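Local coordinates for protein glutamine synthetase (Helicobacter pylori, PDB 5ZLI) that belongs to the class I-beta glutamine synthetases, dodecameric enzymes whose subunits pair a beta-grasp domain with a larger catalytic domain, at residues 318-332 against 370-384. Residues are numbered along the deposited sequence; the frame is centred on the assembly and turned at random.
Sequences LAAFTNASTNSYKRL and FPDSSSNPYLAFAAI
Asn323 and Arg331 share the carbonyl of Phe370, approaching from opposite faces of its plane. Asn323 ND2 donates to Phe370 O almost straight (170°), with the oxygen in its amide plane. Arg331 sets NH1 3.1 Å from Phe370 O, which lies near the guanidinium plane; its NH2 is held by Arg369 O. The backbone adds a bond of 3.2 Å from Asp372 N to Thr322 O. Ser328 OG donates to Asp372 OD2 at 2.7 Å, on its syn side but tilted out of the carboxylate plane, and Ser325 OG and Ser374 OG hydrogen-bond at 2.8 Å. Within the catalytic domain, Pro371 and Ser375 pack on strand 278-286 and Ala324 on helix 448-466; Asp372 to Ser375 form a type I beta turn. Helix 377-384 follows, roughly antiparallel (149°) to helix 318-322. Leu318, its CG anti to the backbone N (chi1 -166°), forks onto two adjacent residues: CD1 meets Ala383 CB and CD2 meets Ile384 CG1. Thr322 CG2 packs on Ile384 CD1 at 3.6 Å. Across the segments Phe321 is held more loosely, CD2 3.9 Å from Ala383 CB and CD1 farther from Leu379; Phe446 meets its ring edge-to-face. No side opens to solvent: a neighbouring subunit places its Thr478 against Ser325 and Ser374.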
loop_
_atom_site.group_PDB
_atom_site.type_symbol
_atom_site.label_atom_id
_atom_site.label_comp_id
_atom_site.label_asym_id
_atom_site.label_seq_id
_atom_site.Cartn_x
_atom_site.Cartn_y
_atom_site.Cartn_z
ATOM N N LEU B 318 -56.312 1.375 15.157
ATOM C CA LEU B 318 -56.036 1.712 13.761
ATOM C C LEU B 318 -54.544 1.845 13.469
ATOM O O LEU B 318 -54.113 1.629 12.326
ATOM C CB LEU B 318 -56.774 2.995 13.379
ATOM C CG LEU B 318 -56.895 3.338 11.879
ATOM C CD1 LEU B 318 -57.575 2.255 11.166
ATOM C CD2 LEU B 318 -57.692 4.623 11.643
ATOM N N ALA B 319 -53.736 2.174 14.482
ATOM C CA ALA B 319 -52.303 2.330 14.254
ATOM C C ALA B 319 -51.689 1.070 13.668
ATOM O O ALA B 319 -50.736 1.160 12.902
ATOM C CB ALA B 319 -51.599 2.691 15.559
ATOM N N ALA B 320 -52.255 -0.100 13.982
ATOM C CA ALA B 320 -51.807 -1.382 13.435
ATOM C C ALA B 320 -51.893 -1.470 11.904
ATOM O O ALA B 320 -51.210 -2.307 11.301
ATOM C CB ALA B 320 -52.600 -2.512 14.085
ATOM N N PHE B 321 -52.733 -0.675 11.252
ATOM C CA PHE B 321 -52.699 -0.735 9.803
ATOM C C PHE B 321 -52.021 0.458 9.174
ATOM O O PHE B 321 -51.481 0.325 8.063
ATOM C CB PHE B 321 -54.107 -0.847 9.229
ATOM C CG PHE B 321 -54.864 -2.019 9.738
ATOM C CD1 PHE B 321 -54.669 -3.264 9.184
ATOM C CD2 PHE B 321 -55.800 -1.873 10.747
ATOM C CE1 PHE B 321 -55.378 -4.365 9.642
ATOM C CE2 PHE B 321 -56.519 -2.971 11.213
ATOM C CZ PHE B 321 -56.313 -4.212 10.651
ATOM N N THR B 322 -52.041 1.612 9.860
ATOM C CA THR B 322 -51.438 2.838 9.354
ATOM C C THR B 322 -49.991 3.000 9.774
ATOM O O THR B 322 -49.253 3.754 9.124
ATOM C CB THR B 322 -52.206 4.072 9.838
ATOM O OG1 THR B 322 -52.346 4.019 11.257
ATOM C CG2 THR B 322 -53.565 4.113 9.195
ATOM N N ASN B 323 -49.596 2.350 10.876
ATOM C CA ASN B 323 -48.237 2.408 11.442
ATOM C C ASN B 323 -47.822 0.963 11.721
ATOM O O ASN B 323 -47.742 0.529 12.878
ATOM C CB ASN B 323 -48.223 3.275 12.688
ATOM C CG ASN B 323 -48.691 4.669 12.384
ATOM O OD1 ASN B 323 -49.898 4.919 12.268
ATOM N ND2 ASN B 323 -47.743 5.591 12.219
ATOM N N ALA B 324 -47.511 0.243 10.630
ATOM C CA ALA B 324 -47.531 -1.210 10.609
ATOM C C ALA B 324 -46.143 -1.827 10.755
ATOM O O ALA B 324 -45.983 -3.038 10.536
ATOM C CB ALA B 324 -48.220 -1.694 9.331
ATOM N N SER B 325 -45.141 -1.026 11.105
ATOM C CA SER B 325 -43.811 -1.523 11.419
ATOM C C SER B 325 -43.398 -0.958 12.758
ATOM O O SER B 325 -43.876 0.088 13.191
ATOM C CB SER B 325 -42.773 -1.112 10.391
ATOM O OG SER B 325 -42.668 0.286 10.368
ATOM N N THR B 326 -42.496 -1.656 13.414
ATOM C CA THR B 326 -41.934 -1.078 14.615
ATOM C C THR B 326 -41.172 0.209 14.313
ATOM O O THR B 326 -41.029 1.084 15.181
ATOM C CB THR B 326 -41.089 -2.126 15.271
ATOM O OG1 THR B 326 -40.300 -2.728 14.237
ATOM C CG2 THR B 326 -42.005 -3.134 15.900
ATOM N N ASN B 327 -40.662 0.338 13.099
ATOM C CA ASN B 327 -39.968 1.563 12.769
ATOM C C ASN B 327 -40.926 2.749 12.784
ATOM O O ASN B 327 -40.508 3.894 13.000
ATOM C CB ASN B 327 -39.314 1.438 11.412
ATOM C CG ASN B 327 -38.337 2.503 11.195
ATOM O OD1 ASN B 327 -38.484 3.356 10.316
ATOM N ND2 ASN B 327 -37.296 2.482 12.011
ATOM N N SER B 328 -42.209 2.504 12.552
ATOM C CA SER B 328 -43.187 3.578 12.671
ATOM C C SER B 328 -43.110 4.260 14.021
ATOM O O SER B 328 -43.198 5.486 14.116
ATOM C CB SER B 328 -44.578 3.035 12.441
ATOM O OG SER B 328 -44.632 2.505 11.143
ATOM N N TYR B 329 -42.836 3.497 15.057
ATOM C CA TYR B 329 -42.923 4.012 16.403
ATOM C C TYR B 329 -41.661 4.728 16.852
ATOM O O TYR B 329 -41.699 5.409 17.870
ATOM C CB TYR B 329 -43.274 2.869 17.339
ATOM C CG TYR B 329 -44.609 2.327 16.981
ATOM C CD1 TYR B 329 -45.768 2.813 17.593
ATOM C CD2 TYR B 329 -44.741 1.392 15.969
ATOM C CE1 TYR B 329 -47.017 2.340 17.233
ATOM C CE2 TYR B 329 -45.991 0.903 15.601
ATOM C CZ TYR B 329 -47.118 1.377 16.239
ATOM O OH TYR B 329 -48.343 0.883 15.865
ATOM N N LYS B 330 -40.548 4.589 16.131
ATOM C CA LYS B 330 -39.421 5.489 16.338
ATOM C C LYS B 330 -39.704 6.898 15.845
ATOM O O LYS B 330 -39.012 7.833 16.247
ATOM C CB LYS B 330 -38.181 4.923 15.650
ATOM C CG LYS B 330 -38.041 3.434 15.893
ATOM C CD LYS B 330 -37.255 3.165 17.184
ATOM C CE LYS B 330 -37.585 1.787 17.720
ATOM N NZ LYS B 330 -37.498 0.716 16.717
ATOM N N ARG B 331 -40.683 7.054 14.964
ATOM C CA ARG B 331 -41.119 8.339 14.450
ATOM C C ARG B 331 -42.127 9.024 15.367
ATOM O O ARG B 331 -42.159 10.262 15.414
ATOM C CB ARG B 331 -41.709 8.136 13.063
ATOM C CG ARG B 331 -42.505 9.283 12.518
ATOM C CD ARG B 331 -42.911 8.983 11.093
ATOM N NE ARG B 331 -43.826 9.982 10.551
ATOM C CZ ARG B 331 -45.152 9.950 10.690
ATOM N NH1 ARG B 331 -45.749 8.954 11.338
ATOM N NH2 ARG B 331 -45.890 10.923 10.171
ATOM N N LEU B 332 -42.959 8.247 16.076
ATOM C CA LEU B 332 -44.038 8.770 16.914
ATOM C C LEU B 332 -43.537 9.231 18.283
ATOM O O LEU B 332 -44.139 8.941 19.326
ATOM C CB LEU B 332 -45.101 7.683 17.066
ATOM C CG LEU B 332 -45.576 7.130 15.695
ATOM C CD1 LEU B 332 -46.608 5.992 15.850
ATOM C CD2 LEU B 332 -46.039 8.180 14.631
ATOM N N PHE B 370 -50.600 10.899 11.588
ATOM C CA PHE B 370 -49.936 9.760 12.206
ATOM C C PHE B 370 -49.571 8.619 11.255
ATOM O O PHE B 370 -48.622 7.889 11.561
ATOM C CB PHE B 370 -50.766 9.225 13.375
ATOM C CG PHE B 370 -52.204 8.931 13.031
ATOM C CD1 PHE B 370 -53.175 9.912 13.164
ATOM C CD2 PHE B 370 -52.596 7.676 12.605
ATOM C CE1 PHE B 370 -54.488 9.664 12.855
ATOM C CE2 PHE B 370 -53.933 7.422 12.284
ATOM C CZ PHE B 370 -54.870 8.422 12.413
ATOM N N PRO B 371 -50.232 8.410 10.112
ATOM C CA PRO B 371 -49.815 7.292 9.242
ATOM C C PRO B 371 -48.479 7.533 8.544
ATOM O O PRO B 371 -48.019 8.665 8.376
ATOM C CB PRO B 371 -50.959 7.161 8.231
ATOM C CG PRO B 371 -51.774 8.333 8.389
ATOM C CD PRO B 371 -51.520 8.978 9.684
ATOM N N ASP B 372 -47.847 6.420 8.146
ATOM C CA ASP B 372 -46.584 6.413 7.402
ATOM C C ASP B 372 -46.632 5.403 6.263
ATOM O O ASP B 372 -47.581 4.626 6.113
ATOM C CB ASP B 372 -45.379 6.105 8.301
ATOM C CG ASP B 372 -45.566 4.848 9.157
ATOM O OD1 ASP B 372 -45.761 3.759 8.580
ATOM O OD2 ASP B 372 -45.482 4.957 10.411
ATOM N N SER B 373 -45.584 5.426 5.443
ATOM C CA SER B 373 -45.590 4.621 4.223
ATOM C C SER B 373 -45.201 3.171 4.459
ATOM O O SER B 373 -45.339 2.352 3.543
ATOM C CB SER B 373 -44.673 5.238 3.168
ATOM O OG SER B 373 -44.994 6.610 2.943
ATOM N N SER B 374 -44.788 2.812 5.671
ATOM C CA SER B 374 -44.643 1.398 5.999
ATOM C C SER B 374 -45.992 0.704 6.017
ATOM O O SER B 374 -46.064 -0.516 6.192
ATOM C CB SER B 374 -43.888 1.247 7.337
ATOM O OG SER B 374 -44.602 0.514 8.316
ATOM N N SER B 375 -47.063 1.469 5.932
ATOM C CA SER B 375 -48.395 0.906 5.892
ATOM C C SER B 375 -48.727 0.389 4.498
ATOM O O SER B 375 -48.349 0.984 3.486
ATOM C CB SER B 375 -49.388 1.982 6.320
ATOM O OG SER B 375 -49.266 3.103 5.457
ATOM N N ASN B 376 -49.510 -0.677 4.451
ATOM C CA ASN B 376 -50.109 -1.042 3.183
ATOM C C ASN B 376 -51.181 -0.016 2.878
ATOM O O ASN B 376 -52.179 0.059 3.617
ATOM C CB ASN B 376 -50.706 -2.447 3.218
ATOM C CG ASN B 376 -51.174 -2.939 1.835
ATOM O OD1 ASN B 376 -51.796 -2.200 1.049
ATOM N ND2 ASN B 376 -50.866 -4.193 1.536
ATOM N N PRO B 377 -51.018 0.785 1.818
ATOM C CA PRO B 377 -52.008 1.837 1.505
ATOM C C PRO B 377 -53.443 1.329 1.358
ATOM O O PRO B 377 -54.389 2.028 1.751
ATOM C CB PRO B 377 -51.475 2.421 0.186
ATOM C CG PRO B 377 -50.574 1.360 -0.363
ATOM C CD PRO B 377 -49.944 0.718 0.824
ATOM N N TYR B 378 -53.635 0.130 0.811
ATOM C CA TYR B 378 -54.983 -0.409 0.705
ATOM C C TYR B 378 -55.590 -0.617 2.085
ATOM O O TYR B 378 -56.635 -0.038 2.421
ATOM C CB TYR B 378 -54.949 -1.700 -0.106
ATOM C CG TYR B 378 -54.400 -1.462 -1.480
ATOM C CD1 TYR B 378 -55.171 -0.824 -2.445
ATOM C CD2 TYR B 378 -53.118 -1.875 -1.822
ATOM C CE1 TYR B 378 -54.685 -0.586 -3.713
ATOM C CE2 TYR B 378 -52.631 -1.647 -3.094
ATOM C CZ TYR B 378 -53.429 -0.997 -4.031
ATOM O OH TYR B 378 -52.949 -0.757 -5.275
ATOM N N LEU B 379 -54.897 -1.390 2.924
ATOM C CA LEU B 379 -55.384 -1.684 4.264
ATOM C C LEU B 379 -55.521 -0.400 5.067
ATOM O O LEU B 379 -56.573 -0.147 5.657
ATOM C CB LEU B 379 -54.434 -2.675 4.960
ATOM C CG LEU B 379 -54.116 -4.055 4.311
ATOM C CD1 LEU B 379 -53.353 -4.940 5.264
ATOM C CD2 LEU B 379 -55.340 -4.812 3.818
ATOM N N ALA B 380 -54.510 0.472 5.008
ATOM C CA ALA B 380 -54.576 1.745 5.724
ATOM C C ALA B 380 -55.823 2.541 5.316
ATOM O O ALA B 380 -56.643 2.930 6.169
ATOM C CB ALA B 380 -53.305 2.567 5.484
ATOM N N PHE B 381 -55.987 2.803 4.015
ATOM C CA PHE B 381 -57.140 3.588 3.583
ATOM C C PHE B 381 -58.439 2.879 3.937
ATOM O O PHE B 381 -59.346 3.480 4.534
ATOM C CB PHE B 381 -57.070 3.860 2.086
ATOM C CG PHE B 381 -55.899 4.671 1.686
ATOM C CD1 PHE B 381 -55.191 5.396 2.627
ATOM C CD2 PHE B 381 -55.486 4.702 0.377
ATOM C CE1 PHE B 381 -54.120 6.135 2.264
ATOM C CE2 PHE B 381 -54.402 5.444 0.008
ATOM C CZ PHE B 381 -53.723 6.162 0.953
ATOM N N ALA B 382 -58.531 1.588 3.596
ATOM C CA ALA B 382 -59.707 0.803 3.945
ATOM C C ALA B 382 -60.049 0.962 5.415
ATOM O O ALA B 382 -61.196 1.227 5.768
ATOM C CB ALA B 382 -59.488 -0.661 3.595
ATOM N N ALA B 383 -59.073 0.748 6.294
ATOM C CA ALA B 383 -59.331 0.850 7.736
ATOM C C ALA B 383 -59.685 2.280 8.186
ATOM O O ALA B 383 -60.565 2.476 9.028
ATOM C CB ALA B 383 -58.126 0.307 8.505
ATOM N N ILE B 384 -59.000 3.293 7.670
ATOM C CA ILE B 384 -59.368 4.658 8.033
ATOM C C ILE B 384 -60.821 4.931 7.693
ATOM O O ILE B 384 -61.552 5.545 8.490
ATOM C CB ILE B 384 -58.414 5.663 7.372
ATOM C CG1 ILE B 384 -57.142 5.737 8.217
ATOM C CG2 ILE B 384 -59.077 7.001 7.198
ATOM C CD1 ILE B 384 -55.942 6.211 7.472
#